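Local structure of thiamine-phosphate synthase (Pyrococcus furiosus, 1XI3) at residues L72-D77 and A129-A134; L65-D70 and A84-G89; K156-V161 and L180-D185; R53-I58 and D76-V81. The protein probably catalyses the condensation of a thiazole phosphate with a hydroxymethylpyrimidine diphosphate to give thiamine phosphate, using magnesium. All blocks are in the same frame, centred on the assembly; numbering follows the deposited sequence.

Contact 1 of 4, residues L72-D77 and A129-A134; sequences LFFVDD and ADYLGA
Phe74 and Tyr131 reach toward each other from two strands that are not neighbours, 72-76 and 131-134, their CA atoms 11.9 Å apart, a gap that the two aromatic side chains bridge, and no backbone hydrogen bond joins the two segments. The two rings come from opposite directions and meet in a T-shaped (edge-to-face) pair: the edge of Tyr131 is directed at the face of Phe74, with ring centroids 5.3 Å apart and planes at 65°. The phenol oxygen leads. Tyr131 OH sits over one face of Phe74, displaced toward the rim and 3.7 Å from Phe74 CD1, while farther back along the same ring Tyr131 CE1 lies 3.7 Å from Phe74 CE1. Tyr131 CG stands between its backbone N and carbonyl carbon (chi1 71°), which directs the ring at Phe74. A third ring joins in, since Tyr18 meets Phe74 with its plane at only about 20° to it, and Ile110 touches both members of the pair. Both residues are buried, inside the closed barrel of eight parallel strands, and Phe74 also packs on Gln44, a predicted pyrimidine-binding residue. The chemistry is mainly apolar and aromatic, yet it brings one hydroxyl into the interior. That hydroxyl is hydrogen-bonded to Tyr18 OH, with a weaker bond to Gln91 OE1, so Tyr131 can lay its polar end on a phenyl face without losing its hydrogen bonding.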
loop_
_atom_site.group_PDB
_atom_site.type_symbol
_atom_site.label_atom_id
_atom_site.label_comp_id
_atom_site.label_asym_id
_atom_site.label_seq_id
_atom_site.Cartn_x
_atom_site.Cartn_y
_atom_site.Cartn_z
ATOM N N LEU A 72 -3.426 18.209 11.616
ATOM C CA LEU A 72 -2.539 17.305 10.912
ATOM C C LEU A 72 -3.280 15.997 10.545
ATOM O O LEU A 72 -4.183 15.535 11.260
ATOM C CB LEU A 72 -1.333 16.989 11.770
ATOM C CG LEU A 72 -0.319 18.138 11.970
ATOM C CD1 LEU A 72 0.891 17.705 12.790
ATOM C CD2 LEU A 72 0.083 18.748 10.618
ATOM N N PHE A 73 -2.848 15.422 9.414
ATOM C CA PHE A 73 -3.418 14.185 8.873
ATOM C C PHE A 73 -2.336 13.163 8.553
ATOM O O PHE A 73 -1.422 13.419 7.745
ATOM C CB PHE A 73 -4.222 14.469 7.615
ATOM C CG PHE A 73 -4.916 13.284 7.054
ATOM C CD1 PHE A 73 -5.577 12.381 7.888
ATOM C CD2 PHE A 73 -4.920 13.045 5.696
ATOM C CE1 PHE A 73 -6.191 11.235 7.343
ATOM C CE2 PHE A 73 -5.606 11.877 5.159
ATOM C CZ PHE A 73 -6.230 11.028 6.015
ATOM N N PHE A 74 -2.452 11.992 9.205
ATOM C CA PHE A 74 -1.529 10.891 9.018
ATOM C C PHE A 74 -2.265 9.696 8.526
ATOM O O PHE A 74 -3.436 9.507 8.842
ATOM C CB PHE A 74 -0.903 10.515 10.391
ATOM C CG PHE A 74 -0.068 11.611 10.937
ATOM C CD1 PHE A 74 1.224 11.813 10.463
ATOM C CD2 PHE A 74 -0.617 12.537 11.829
ATOM C CE1 PHE A 74 1.976 12.903 10.941
ATOM C CE2 PHE A 74 0.143 13.593 12.309
ATOM C CZ PHE A 74 1.414 13.779 11.843
ATOM N N VAL A 75 -1.556 8.864 7.762
ATOM C CA VAL A 75 -2.052 7.549 7.372
ATOM C C VAL A 75 -1.202 6.466 8.051
ATOM O O VAL A 75 0.019 6.537 8.014
ATOM C CB VAL A 75 -2.021 7.366 5.831
ATOM C CG1 VAL A 75 -2.529 5.986 5.444
ATOM C CG2 VAL A 75 -2.870 8.450 5.176
ATOM N N ASP A 76 -1.867 5.461 8.637
ATOM C CA ASP A 76 -1.147 4.315 9.220
ATOM C C ASP A 76 -0.611 3.431 8.088
ATOM O O ASP A 76 -1.380 3.099 7.172
ATOM C CB ASP A 76 -2.047 3.485 10.101
ATOM C CG ASP A 76 -1.273 2.426 10.853
ATOM O OD1 ASP A 76 -1.711 1.277 10.814
ATOM O OD2 ASP A 76 -0.228 2.761 11.426
ATOM N N ASP A 77 0.700 3.124 8.139
ATOM C CA ASP A 77 1.365 2.135 7.247
ATOM C C ASP A 77 1.575 2.669 5.841
ATOM O O ASP A 77 2.718 2.831 5.386
ATOM C CB ASP A 77 0.493 0.851 7.267
ATOM C CG ASP A 77 1.034 -0.332 6.467
ATOM O OD1 ASP A 77 0.409 -1.436 6.631
ATOM O OD2 ASP A 77 1.978 -0.228 5.680
ATOM N N ALA A 129 12.958 9.229 12.497
ATOM C CA ALA A 129 11.557 9.449 12.798
ATOM C C ALA A 129 11.382 10.883 13.265
ATOM O O ALA A 129 12.244 11.429 13.971
ATOM C CB ALA A 129 11.076 8.502 13.857
ATOM N N ASP A 130 10.257 11.489 12.881
ATOM C CA ASP A 130 9.920 12.827 13.358
ATOM C C ASP A 130 9.212 12.845 14.699
ATOM O O ASP A 130 9.360 13.797 15.461
ATOM C CB ASP A 130 9.061 13.533 12.294
ATOM C CG ASP A 130 9.828 13.744 11.019
ATOM O OD1 ASP A 130 9.490 13.164 9.978
ATOM O OD2 ASP A 130 10.829 14.499 11.069
ATOM N N TYR A 131 8.429 11.808 14.987
ATOM C CA TYR A 131 7.851 11.629 16.308
ATOM C C TYR A 131 7.664 10.163 16.564
ATOM O O TYR A 131 7.789 9.336 15.660
ATOM C CB TYR A 131 6.506 12.393 16.484
ATOM C CG TYR A 131 5.355 11.802 15.697
ATOM C CD1 TYR A 131 5.148 12.127 14.337
ATOM C CD2 TYR A 131 4.493 10.884 16.278
ATOM C CE1 TYR A 131 4.096 11.556 13.606
ATOM C CE2 TYR A 131 3.448 10.310 15.551
ATOM C CZ TYR A 131 3.264 10.633 14.213
ATOM O OH TYR A 131 2.237 10.017 13.525
ATOM N N LEU A 132 7.401 9.862 17.827
ATOM C CA LEU A 132 7.182 8.490 18.266
ATOM C C LEU A 132 5.774 8.339 18.759
ATOM O O LEU A 132 5.244 9.201 19.474
ATOM C CB LEU A 132 8.108 8.107 19.443
ATOM C CG LEU A 132 9.592 8.260 19.184
ATOM C CD1 LEU A 132 10.367 7.766 20.413
ATOM C CD2 LEU A 132 10.007 7.489 17.969
ATOM N N GLY A 133 5.172 7.201 18.406
ATOM C CA GLY A 133 3.985 6.689 19.078
ATOM C C GLY A 133 4.461 5.607 20.051
ATOM O O GLY A 133 4.705 4.501 19.631
ATOM N N ALA A 134 4.552 5.958 21.330
ATOM C CA ALA A 134 5.117 5.035 22.366
ATOM C C ALA A 134 4.001 4.376 23.120
ATOM O O ALA A 134 3.160 5.041 23.729
ATOM C CB ALA A 134 6.033 5.789 23.311
#

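Contact 2 of 4, residues L65-D70 and A84-G89; sequences LTREYD and AVDADG
Arg67 and Asp86 carry this contact through a salt bridge on the protein surface. Arg67 NH2 donates to Asp86 OD1 over 2.9 Å, with an N-H...O angle of 157°. The carboxylate oxygen lies at the guanidinium edge, almost exactly in its plane, but the nitrogen approaches it from above the carboxylate plane, the two planes being 74° apart. One oxygen therefore takes the direct bond, and the pair is not a two-pronged grip. Arg67 gets there by running straight out from CG to NE, crossing the Asp86 side chain at about a right angle.

Water closes a second route between the same groups: it accepts from Arg67 NH1 at 3.0 Å and donates to Asp86 OD1 at 3.3 Å.

Both helices end in Schellman motifs, with Asp86 (positive phi) after helix 79-85 and Asp70 as the C-prime residue after helix 52-68.

Arg63, one turn before Arg67, binds Asp88 OD2 and the carbonyl of Asp86, giving the loop a second arginine. The bridge thus ties the C-terminal end of helix 52-68 to the loop between helix 79-85 and strand 89-92, with Phe73 of strand 72-76 packed against Thr66, Val85 and Ala87.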
loop_
_atom_site.group_PDB
_atom_site.type_symbol
_atom_site.label_atom_id
_atom_site.label_comp_id
_atom_site.label_asym_id
_atom_site.label_seq_id
_atom_site.Cartn_x
_atom_site.Cartn_y
_atom_site.Cartn_z
ATOM N N LEU A 65 -11.157 17.584 5.297
ATOM C CA LEU A 65 -11.674 17.853 6.635
ATOM C C LEU A 65 -10.606 18.345 7.571
ATOM O O LEU A 65 -10.777 19.353 8.258
ATOM C CB LEU A 65 -12.301 16.585 7.217
ATOM C CG LEU A 65 -13.705 16.216 6.857
ATOM C CD1 LEU A 65 -14.024 14.910 7.549
ATOM C CD2 LEU A 65 -14.691 17.325 7.304
ATOM N N THR A 66 -9.479 17.637 7.631
ATOM C CA THR A 66 -8.417 18.061 8.487
ATOM C C THR A 66 -7.954 19.481 8.150
ATOM O O THR A 66 -7.745 20.290 9.036
ATOM C CB THR A 66 -7.231 17.069 8.526
ATOM O OG1 THR A 66 -6.732 16.819 7.199
ATOM C CG2 THR A 66 -7.721 15.748 9.225
ATOM N N ARG A 67 -7.811 19.784 6.878
ATOM C CA ARG A 67 -7.381 21.139 6.487
ATOM C C ARG A 67 -8.370 22.207 6.969
ATOM O O ARG A 67 -7.968 23.302 7.413
ATOM C CB ARG A 67 -7.169 21.209 4.994
ATOM C CG ARG A 67 -5.832 20.699 4.605
ATOM C CD ARG A 67 -5.704 20.415 3.163
ATOM N NE ARG A 67 -4.318 20.082 2.870
ATOM C CZ ARG A 67 -3.879 19.578 1.739
ATOM N NH1 ARG A 67 -4.697 19.272 0.749
ATOM N NH2 ARG A 67 -2.571 19.347 1.614
ATOM N N GLU A 68 -9.644 21.867 6.934
ATOM C CA GLU A 68 -10.694 22.802 7.369
ATOM C C GLU A 68 -10.569 23.162 8.835
ATOM O O GLU A 68 -10.960 24.265 9.264
ATOM C CB GLU A 68 -12.059 22.193 7.112
ATOM C CG GLU A 68 -13.211 23.061 7.541
ATOM C CD GLU A 68 -14.547 22.390 7.352
ATOM O OE1 GLU A 68 -15.533 22.905 7.953
ATOM O OE2 GLU A 68 -14.620 21.351 6.643
ATOM N N TYR A 69 -10.062 22.225 9.621
ATOM C CA TYR A 69 -9.843 22.428 11.065
ATOM C C TYR A 69 -8.357 22.673 11.451
ATOM O O TYR A 69 -8.015 22.717 12.643
ATOM C CB TYR A 69 -10.406 21.232 11.807
ATOM C CG TYR A 69 -11.897 21.150 11.805
ATOM C CD1 TYR A 69 -12.553 20.549 10.764
ATOM C CD2 TYR A 69 -12.668 21.658 12.869
ATOM C CE1 TYR A 69 -13.926 20.442 10.730
ATOM C CE2 TYR A 69 -14.060 21.548 12.845
ATOM C CZ TYR A 69 -14.677 20.947 11.773
ATOM O OH TYR A 69 -16.053 20.798 11.692
ATOM N N ASP A 70 -7.490 22.869 10.465
ATOM C CA ASP A 70 -6.069 23.123 10.685
ATOM C C ASP A 70 -5.452 21.990 11.518
ATOM O O ASP A 70 -4.630 22.215 12.408
ATOM C CB ASP A 70 -5.830 24.492 11.359
ATOM C CG ASP A 70 -6.280 25.670 10.482
ATOM N N ALA A 84 -0.740 9.885 -2.139
ATOM C CA ALA A 84 -1.844 10.111 -3.095
ATOM C C ALA A 84 -2.841 11.138 -2.545
ATOM O O ALA A 84 -3.388 11.927 -3.315
ATOM C CB ALA A 84 -2.547 8.881 -3.388
ATOM N N VAL A 85 -3.067 11.137 -1.234
ATOM C CA VAL A 85 -4.024 12.097 -0.614
ATOM C C VAL A 85 -3.357 13.347 -0.005
ATOM O O VAL A 85 -4.046 14.207 0.584
ATOM C CB VAL A 85 -4.953 11.401 0.392
ATOM C CG1 VAL A 85 -5.574 10.167 -0.229
ATOM C CG2 VAL A 85 -4.246 11.117 1.710
ATOM N N ASP A 86 -2.040 13.493 -0.200
ATOM C CA ASP A 86 -1.262 14.599 0.336
ATOM C C ASP A 86 -1.404 14.736 1.828
ATOM O O ASP A 86 -1.502 15.810 2.402
ATOM C CB ASP A 86 -1.623 15.914 -0.360
ATOM C CG ASP A 86 -0.528 16.961 -0.258
ATOM O OD1 ASP A 86 -0.856 18.169 -0.468
ATOM O OD2 ASP A 86 0.649 16.622 0.049
ATOM N N ALA A 87 -1.358 13.600 2.511
ATOM C CA ALA A 87 -1.312 13.634 3.954
ATOM C C ALA A 87 -0.055 14.295 4.451
ATOM O O ALA A 87 0.968 14.362 3.729
ATOM C CB ALA A 87 -1.399 12.205 4.498
ATOM N N ASP A 88 -0.099 14.778 5.687
ATOM C CA ASP A 88 1.059 15.359 6.317
ATOM C C ASP A 88 2.136 14.311 6.619
ATOM O O ASP A 88 3.324 14.633 6.619
ATOM C CB ASP A 88 0.672 16.104 7.562
ATOM C CG ASP A 88 -0.316 17.245 7.257
ATOM O OD1 ASP A 88 0.067 18.173 6.495
ATOM O OD2 ASP A 88 -1.440 17.186 7.722
ATOM N N GLY A 89 1.699 13.067 6.884
ATOM C CA GLY A 89 2.659 12.039 7.265
ATOM C C GLY A 89 2.104 10.651 7.252
ATOM O O GLY A 89 0.955 10.401 6.881
HETATM O O HOH W 1 -3.811 18.272 -1.907
#

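Contact 3 of 4, residues K156-V161 and L180-D185; sequences KIVESV and LKTGVD
Val158 carries the contact from the helix side, and its two methyl groups divide the work. CG1 rests against backbone, 3.5 Å from Thr182 O and 3.6 Å from Gly183 O, while CG2 meets the CG1 methyl of Val184 at 3.6 Å, the two valine side chains crossing at about a right angle. This split follows from the first torsion, which sets CG1 anti to the backbone N (chi1 168°) and leaves CG2 beside that N. No hydrogen bond passes between the segments; the contact is van der Waals packing of a helix side chain on a turn. With the two methyls cut back to an alanine here, the Val184 methyl and the carbonyls of Thr182 and Gly183 would probably lose their packing partner, opening a gap between helix and turn.

The next shell shapes the turn. Gly183 N bonds to Leu180 O over 3.1 Å, closing a type I turn whose last residue, Gly183, has positive phi. Its lack of a side chain matters twice: a beta carbon would stand tightly against Val158 CG1, and at these backbone angles would collide with the carbonyl oxygen of Thr182. Thr182 O, which CG1 touches, is hydrogen-bonded to Arg155 NH1, and Thr182 OG1 to Val179 O.

Farther out, Thr182 and Val184 also pack on Leu154, one turn before Val158. Asp185 forms a salt bridge with Arg12 through OD2 and accepts a hydrogen bond from Val165 N at OD1. Away from the annotated sites, helix 150-160 thus packs on the loop between helix 176-180 and strand 186-189, in the outer layer of the TIM barrel.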
loop_
_atom_site.group_PDB
_atom_site.type_symbol
_atom_site.label_atom_id
_atom_site.label_comp_id
_atom_site.label_asym_id
_atom_site.label_seq_id
_atom_site.Cartn_x
_atom_site.Cartn_y
_atom_site.Cartn_z
ATOM N N LYS A 156 10.532 6.665 30.648
ATOM C CA LYS A 156 11.892 6.443 30.268
ATOM C C LYS A 156 12.140 6.822 28.827
ATOM O O LYS A 156 13.169 7.388 28.505
ATOM C CB LYS A 156 12.269 4.984 30.535
ATOM C CG LYS A 156 13.718 4.654 30.246
ATOM C CD LYS A 156 14.718 5.240 31.210
ATOM C CE LYS A 156 16.130 4.698 30.883
ATOM N NZ LYS A 156 17.210 5.515 31.478
ATOM N N ILE A 157 11.166 6.547 27.958
ATOM C CA ILE A 157 11.301 6.920 26.564
ATOM C C ILE A 157 11.373 8.480 26.476
ATOM O O ILE A 157 12.221 9.022 25.799
ATOM C CB ILE A 157 10.188 6.293 25.698
ATOM C CG1 ILE A 157 10.513 4.799 25.453
ATOM C CG2 ILE A 157 10.093 6.987 24.336
ATOM C CD1 ILE A 157 9.312 3.946 25.102
ATOM N N VAL A 158 10.454 9.135 27.163
ATOM C CA VAL A 158 10.369 10.605 27.170
ATOM C C VAL A 158 11.709 11.203 27.602
ATOM O O VAL A 158 12.220 12.145 26.987
ATOM C CB VAL A 158 9.245 11.097 28.079
ATOM C CG1 VAL A 158 9.364 12.621 28.311
ATOM C CG2 VAL A 158 7.863 10.732 27.505
ATOM N N GLU A 159 12.311 10.607 28.633
ATOM C CA GLU A 159 13.607 11.084 29.128
ATOM C C GLU A 159 14.773 10.842 28.165
ATOM O O GLU A 159 15.786 11.554 28.227
ATOM C CB GLU A 159 13.934 10.393 30.448
ATOM C CG GLU A 159 13.016 10.737 31.579
ATOM C CD GLU A 159 13.289 9.897 32.835
ATOM O OE1 GLU A 159 12.538 10.060 33.832
ATOM O OE2 GLU A 159 14.231 9.064 32.812
ATOM N N SER A 160 14.638 9.844 27.287
ATOM C CA SER A 160 15.737 9.343 26.497
ATOM C C SER A 160 15.811 9.845 25.079
ATOM O O SER A 160 16.846 9.670 24.426
ATOM C CB SER A 160 15.701 7.811 26.480
ATOM O OG SER A 160 15.665 7.285 27.804
ATOM N N VAL A 161 14.734 10.458 24.574
ATOM C CA VAL A 161 14.724 10.938 23.193
ATOM C C VAL A 161 14.440 12.429 23.137
ATOM O O VAL A 161 13.905 12.991 24.079
ATOM C CB VAL A 161 13.670 10.198 22.305
ATOM C CG1 VAL A 161 13.866 8.721 22.385
ATOM C CG2 VAL A 161 12.242 10.589 22.691
ATOM N N LEU A 180 -0.167 12.081 30.749
ATOM C CA LEU A 180 0.371 13.388 30.363
ATOM C C LEU A 180 1.519 13.858 31.292
ATOM O O LEU A 180 2.488 14.482 30.851
ATOM C CB LEU A 180 -0.776 14.385 30.314
ATOM C CG LEU A 180 -1.726 14.217 29.123
ATOM C CD1 LEU A 180 -3.086 14.828 29.351
ATOM C CD2 LEU A 180 -1.076 14.803 27.825
ATOM N N LYS A 181 1.443 13.485 32.573
ATOM C CA LYS A 181 2.494 13.840 33.519
ATOM C C LYS A 181 3.816 13.085 33.308
ATOM O O LYS A 181 4.827 13.397 33.939
ATOM C CB LYS A 181 1.977 13.643 34.947
ATOM C CG LYS A 181 0.972 14.676 35.389
ATOM C CD LYS A 181 0.773 14.631 36.925
ATOM C CE LYS A 181 -0.528 14.050 37.319
ATOM N NZ LYS A 181 -0.804 14.081 38.817
ATOM N N THR A 182 3.859 12.118 32.385
ATOM C CA THR A 182 5.150 11.501 32.059
ATOM C C THR A 182 6.010 12.417 31.209
ATOM O O THR A 182 7.174 12.156 31.019
ATOM C CB THR A 182 4.995 10.162 31.317
ATOM O OG1 THR A 182 4.372 10.425 30.052
ATOM C CG2 THR A 182 4.159 9.190 32.123
ATOM N N GLY A 183 5.433 13.501 30.659
ATOM C CA GLY A 183 6.189 14.441 29.879
ATOM C C GLY A 183 6.035 14.319 28.373
ATOM O O GLY A 183 6.746 14.985 27.601
ATOM N N VAL A 184 5.092 13.467 27.965
ATOM C CA VAL A 184 4.739 13.337 26.554
ATOM C C VAL A 184 4.190 14.648 25.981
ATOM O O VAL A 184 3.733 15.529 26.712
ATOM C CB VAL A 184 3.709 12.186 26.312
ATOM C CG1 VAL A 184 4.403 10.811 26.601
ATOM C CG2 VAL A 184 2.464 12.363 27.130
ATOM N N ASP A 185 4.289 14.766 24.672
ATOM C CA ASP A 185 3.763 15.913 23.949
ATOM C C ASP A 185 2.280 15.784 23.606
ATOM O O ASP A 185 1.657 16.744 23.203
ATOM C CB ASP A 185 4.612 16.118 22.725
ATOM C CG ASP A 185 6.071 16.308 23.093
ATOM O OD1 ASP A 185 6.886 15.341 23.013
ATOM O OD2 ASP A 185 6.372 17.413 23.604
#

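Contact 4 of 4, residues R53-I58 and D76-V81; sequences REMYEI and DDRVDV
Met55 meets the second segment at Arg78 and Val81. Before these come Asp76 and Asp77, predicted to bind the pyrimidine substrate and magnesium respectively; Asp77 OD2 is hydrogen-bonded to Thr52 OG1 of the second subunit. Arg78, the N-cap residue of helix 79-85, bends at chi2 and chi3 (-74° and -65°), folding its guanidinium back over its own helix start. Met55 SD lies over one face of that group, 3.5 Å from Arg78 NH1, with Met55 CE 3.7 Å from the same nitrogen, the side chains crossing at about a right angle.

Asp80 fixes the rotation of the guanidinium. Arg78 NE donates to Asp80 OD1 and Arg78 NH2 to Asp80 OD2, each over 2.8 Å and each to a syn lone pair, a side-on two-pronged salt bridge close to the guanidinium plane. NH2 also bonds Thr52 OG1 of the same chain. A leucine in place of Arg78 would probably leave the buried Asp80 carboxylate without its charged mate and take away the flat surface on which the methionine sulfur rests.

Val81 completes the contact with CG2 3.9 Å from Met55 CB, and packs on Met45 of strand 42-45. Helix 52-68 is seated on the beginning of helix 79-85, with Tyr56 reaching Ala84 and Val85. Asp80 packs on Asp80 of the second subunit and Tyr56 on its Val101, so the helix pair lies at the dimer interface.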
loop_
_atom_site.group_PDB
_atom_site.type_symbol
_atom_site.label_atom_id
_atom_site.label_comp_id
_atom_site.label_asym_id
_atom_site.label_seq_id
_atom_site.Cartn_x
_atom_site.Cartn_y
_atom_site.Cartn_z
ATOM N N ARG A 53 -8.322 1.748 -3.646
ATOM C CA ARG A 53 -9.229 2.782 -4.160
ATOM C C ARG A 53 -10.046 3.413 -3.031
ATOM O O ARG A 53 -10.199 4.624 -2.961
ATOM C CB ARG A 53 -10.170 2.235 -5.218
ATOM C CG ARG A 53 -11.099 3.294 -5.779
ATOM C CD ARG A 53 -11.864 2.741 -6.939
ATOM N NE ARG A 53 -11.906 3.754 -7.973
ATOM C CZ ARG A 53 -10.997 3.949 -8.925
ATOM N NH1 ARG A 53 -11.201 4.961 -9.718
ATOM N NH2 ARG A 53 -9.894 3.169 -9.098
ATOM N N GLU A 54 -10.546 2.573 -2.149
ATOM C CA GLU A 54 -11.344 3.015 -1.020
ATOM C C GLU A 54 -10.537 3.829 -0.028
ATOM O O GLU A 54 -10.966 4.895 0.460
ATOM C CB GLU A 54 -11.941 1.794 -0.327
ATOM C CG GLU A 54 -12.778 2.182 0.901
ATOM C CD GLU A 54 -13.513 1.059 1.517
ATOM O OE1 GLU A 54 -13.641 -0.033 0.879
ATOM O OE2 GLU A 54 -14.006 1.277 2.652
ATOM N N MET A 55 -9.342 3.320 0.302
ATOM C CA MET A 55 -8.416 4.076 1.166
ATOM C C MET A 55 -8.140 5.481 0.589
ATOM O O MET A 55 -8.133 6.479 1.314
ATOM C CB MET A 55 -7.111 3.298 1.339
ATOM C CG MET A 55 -7.302 1.949 2.012
ATOM S SD MET A 55 -5.683 1.218 2.216
ATOM C CE MET A 55 -6.003 -0.189 3.234
ATOM N N TYR A 56 -7.973 5.560 -0.734
ATOM C CA TYR A 56 -7.718 6.798 -1.408
ATOM C C TYR A 56 -8.927 7.716 -1.316
ATOM O O TYR A 56 -8.788 8.890 -0.970
ATOM C CB TYR A 56 -7.365 6.533 -2.870
ATOM C CG TYR A 56 -7.376 7.770 -3.730
ATOM C CD1 TYR A 56 -8.399 8.000 -4.634
ATOM C CD2 TYR A 56 -6.389 8.700 -3.611
ATOM C CE1 TYR A 56 -8.432 9.165 -5.372
ATOM C CE2 TYR A 56 -6.404 9.879 -4.376
ATOM C CZ TYR A 56 -7.403 10.068 -5.251
ATOM O OH TYR A 56 -7.392 11.236 -5.980
ATOM N N GLU A 57 -10.116 7.198 -1.606
ATOM C CA GLU A 57 -11.320 8.062 -1.577
ATOM C C GLU A 57 -11.610 8.619 -0.183
ATOM O O GLU A 57 -11.918 9.806 -0.023
ATOM C CB GLU A 57 -12.520 7.304 -2.098
ATOM C CG GLU A 57 -12.465 7.071 -3.601
ATOM C CD GLU A 57 -13.464 6.021 -4.100
ATOM O OE1 GLU A 57 -14.104 5.310 -3.270
ATOM O OE2 GLU A 57 -13.592 5.875 -5.346
ATOM N N ILE A 58 -11.525 7.750 0.828
ATOM C CA ILE A 58 -11.729 8.191 2.221
ATOM C C ILE A 58 -10.607 9.181 2.620
ATOM O O ILE A 58 -10.831 10.210 3.298
ATOM C CB ILE A 58 -11.816 6.979 3.164
ATOM C CG1 ILE A 58 -13.054 6.138 2.815
ATOM C CG2 ILE A 58 -11.858 7.455 4.643
ATOM C CD1 ILE A 58 -13.158 4.893 3.626
ATOM N N ASP A 76 -1.867 5.461 8.637
ATOM C CA ASP A 76 -1.147 4.315 9.220
ATOM C C ASP A 76 -0.611 3.431 8.088
ATOM O O ASP A 76 -1.380 3.099 7.172
ATOM C CB ASP A 76 -2.047 3.485 10.101
ATOM C CG ASP A 76 -1.273 2.426 10.853
ATOM O OD1 ASP A 76 -1.711 1.277 10.814
ATOM O OD2 ASP A 76 -0.228 2.761 11.426
ATOM N N ASP A 77 0.700 3.124 8.139
ATOM C CA ASP A 77 1.365 2.135 7.247
ATOM C C ASP A 77 1.575 2.669 5.841
ATOM O O ASP A 77 2.718 2.831 5.386
ATOM C CB ASP A 77 0.493 0.851 7.267
ATOM C CG ASP A 77 1.034 -0.332 6.467
ATOM O OD1 ASP A 77 0.409 -1.436 6.631
ATOM O OD2 ASP A 77 1.978 -0.228 5.680
ATOM N N ARG A 78 0.476 2.955 5.161
ATOM C CA ARG A 78 0.457 3.047 3.696
ATOM C C ARG A 78 1.005 4.361 3.147
ATOM O O ARG A 78 0.285 5.371 3.063
ATOM C CB ARG A 78 -0.995 2.757 3.156
ATOM C CG ARG A 78 -1.481 1.354 3.458
ATOM C CD ARG A 78 -0.752 0.352 2.543
ATOM N NE ARG A 78 -1.127 0.585 1.165
ATOM C CZ ARG A 78 -2.203 0.048 0.587
ATOM N NH1 ARG A 78 -2.972 -0.781 1.235
ATOM N NH2 ARG A 78 -2.497 0.362 -0.642
ATOM N N VAL A 79 2.280 4.332 2.728
ATOM C CA VAL A 79 2.957 5.506 2.157
ATOM C C VAL A 79 2.319 5.909 0.794
ATOM O O VAL A 79 2.230 7.096 0.448
ATOM C CB VAL A 79 4.434 5.221 2.001
ATOM C CG1 VAL A 79 5.130 6.338 1.243
ATOM C CG2 VAL A 79 5.085 4.961 3.338
ATOM N N ASP A 80 1.863 4.924 0.029
ATOM C CA ASP A 80 1.193 5.191 -1.261
ATOM C C ASP A 80 -0.040 6.037 -1.033
ATOM O O ASP A 80 -0.264 7.055 -1.718
ATOM C CB ASP A 80 0.826 3.918 -2.033
ATOM C CG ASP A 80 0.021 2.903 -1.223
ATOM O OD1 ASP A 80 0.222 2.804 -0.000
ATOM O OD2 ASP A 80 -0.797 2.171 -1.861
ATOM N N VAL A 81 -0.845 5.616 -0.071
ATOM C CA VAL A 81 -2.071 6.348 0.249
ATOM C C VAL A 81 -1.752 7.758 0.770
ATOM O O VAL A 81 -2.339 8.727 0.322
ATOM C CB VAL A 81 -2.933 5.566 1.208
ATOM C CG1 VAL A 81 -4.171 6.391 1.636
ATOM C CG2 VAL A 81 -3.376 4.235 0.550
#

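In the fold
From the N terminus, helix 52-68 serves two contacts: its early part opens contact 4, its last turn and the residues just after it open contact 2. The chain passes through strand 72-76 and helix 79-85, closing contact 4 at 76-81 and contact 2 at 84-89. These two loops cross, and together they tie helix 52-68 to the start of helix 79-85 and to the loop after it. Contact 1 starts on strand 72-76, sharing Asp76 and Asp77 with contact 4 and crossing contact 2, and closes across the barrel interior at strand 131-135. Contact 3 follows in series, joining helix 150-160 to 180-185 on the opposite side of the chain's centre from contacts 2 and 4.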